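Local coordinates for putative short-chain dehydrogenase/reductase (Corynebacterium glutamicum, PDB 3E9N), which probably acts as an NAD(P)-dependent oxidoreductase of the short-chain dehydrogenase/reductase family, perhaps as an acetoacetyl-CoA reductase, though its substrate is not established, at residues A120-S125 and A165-R170. Numbering follows the deposited sequence.
Sequences ALRAAS and ANNGIR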
# COMPACT_ATOMS: atom_id res chain seq x y z
N ALA A 120 12.14 -24.51 16.87
CA ALA A 120 13.19 -23.82 17.58
C ALA A 120 12.91 -22.30 17.71
O ALA A 120 13.40 -21.66 18.65
CB ALA A 120 14.52 -24.05 16.88
N LEU A 121 12.19 -21.72 16.75
CA LEU A 121 11.93 -20.29 16.76
C LEU A 121 10.88 -20.01 17.87
O LEU A 121 11.00 -19.04 18.58
CB LEU A 121 11.38 -19.81 15.41
CG LEU A 121 12.37 -19.68 14.28
CD1 LEU A 121 11.68 -19.56 12.86
CD2 LEU A 121 13.43 -18.60 14.50
N ARG A 122 9.88 -20.89 17.96
CA ARG A 122 8.84 -20.80 18.95
C ARG A 122 9.42 -21.01 20.31
O ARG A 122 9.12 -20.24 21.23
CB ARG A 122 7.82 -21.89 18.69
CG ARG A 122 6.92 -21.56 17.53
CD ARG A 122 5.92 -22.65 17.31
NE ARG A 122 5.07 -22.38 16.16
CZ ARG A 122 4.10 -23.20 15.77
NH1 ARG A 122 3.88 -24.31 16.45
NH2 ARG A 122 3.34 -22.91 14.72
N ALA A 123 10.27 -22.03 20.43
CA ALA A 123 10.93 -22.34 21.68
C ALA A 123 11.72 -21.17 22.23
O ALA A 123 11.77 -21.02 23.43
CB ALA A 123 11.89 -23.61 21.52
N ALA A 124 12.37 -20.39 21.37
CA ALA A 124 13.17 -19.26 21.81
C ALA A 124 12.41 -17.95 21.78
O ALA A 124 12.96 -16.91 22.16
CB ALA A 124 14.49 -19.12 20.97
N SER A 125 11.15 -17.97 21.35
CA SER A 125 10.45 -16.75 20.93
C SER A 125 11.30 -15.84 19.99
O SER A 125 11.43 -14.63 20.23
CB SER A 125 9.98 -15.96 22.15
OG SER A 125 9.06 -16.71 22.89
N ALA A 165 2.48 -14.61 15.80
CA ALA A 165 2.58 -13.62 16.91
C ALA A 165 2.29 -14.22 18.28
O ALA A 165 3.05 -14.00 19.23
CB ALA A 165 1.68 -12.41 16.66
N ASN A 166 1.21 -14.99 18.38
CA ASN A 166 0.85 -15.70 19.63
C ASN A 166 1.90 -16.68 20.17
O ASN A 166 1.91 -17.02 21.36
CB ASN A 166 -0.49 -16.42 19.49
CG ASN A 166 -1.65 -15.45 19.57
OD1 ASN A 166 -2.28 -15.15 18.55
ND2 ASN A 166 -1.87 -14.88 20.77
N ASN A 167 2.79 -17.13 19.29
CA ASN A 167 3.79 -18.05 19.76
C ASN A 167 5.05 -17.37 20.20
O ASN A 167 6.01 -18.06 20.55
CB ASN A 167 4.08 -19.08 18.72
CG ASN A 167 2.85 -19.84 18.35
OD1 ASN A 167 2.09 -20.25 19.23
ND2 ASN A 167 2.60 -19.99 17.05
N GLY A 168 5.06 -16.03 20.19
CA GLY A 168 6.21 -15.34 20.72
C GLY A 168 7.19 -14.98 19.63
O GLY A 168 8.23 -14.36 19.92
N ILE A 169 6.88 -15.34 18.39
CA ILE A 169 7.76 -15.02 17.27
C ILE A 169 7.54 -13.61 16.72
O ILE A 169 6.39 -13.17 16.52
CB ILE A 169 7.63 -16.04 16.12
CG1 ILE A 169 8.06 -17.44 16.61
CG2 ILE A 169 8.44 -15.57 14.87
CD1 ILE A 169 7.92 -18.53 15.57
N ARG A 170 8.64 -12.88 16.53
CA ARG A 170 8.58 -11.59 15.91
C ARG A 170 9.07 -11.70 14.48
O ARG A 170 10.02 -12.45 14.16
CB ARG A 170 9.36 -10.54 16.73
CG ARG A 170 8.83 -10.45 18.21
CD ARG A 170 9.38 -9.24 18.95
NE ARG A 170 10.80 -9.34 19.29
CZ ARG A 170 11.48 -8.47 20.04
NH1 ARG A 170 10.88 -7.38 20.57
NH2 ARG A 170 12.77 -8.68 20.27
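Ile169 reaches Leu121 and Arg122 with its terminal methyl. Its CD1 lies 3.7 Å from Leu121 CB and equally near Arg122 CG, so the methyl touches the stems of two successive helical residues. CG1 sits beside the backbone N, and CD1 continues in an extended chain (chi2 178°), which carries the methyl to the helix. CG1 itself packs against the Leu121 carbonyl, 3.9 Å from Leu121 O. Leu121 also touches Val128 of strand 127-131, which ties this apolar patch to the sheet.

The Arg122 chain is extended from CG to NE and runs alongside Asn167, both side chains pointing the same way. Asn167 ND2 lies over one face of the guanidinium, 3.6 Å from Arg122 NE. The amide and guanidinium planes are 43° apart, so this is not a flat stack. Glu164 holds both groups: its OE2 forms a salt bridge with Arg122 NH2, and its OE1 accepts a hydrogen bond from Asn167 ND2.

The contact joins the C-terminal end of helix 95-124 to the loop between helix 144-164 and strand 170-176. That strand lies between strands 127-131 and 220-229 in the parallel Rossmann-fold sheet of the SDR family. Ser125, with positive phi, is the first residue to leave helical backbone angles, in a Schellman motif; Ser125 N bonds back to Arg122 O at 3.0 Å.

Ser125 CB packs 3.3 Å from Gly168 O. Two carbonyl oxygens, Ser125 O and Gly168 O, approach to 3.2 Å. Both are acceptors, so they cannot bond to each other; Gly168 O accepts a hydrogen bond from Arg230 NH2 of the second subunit, and that arginine also packs on Ser125.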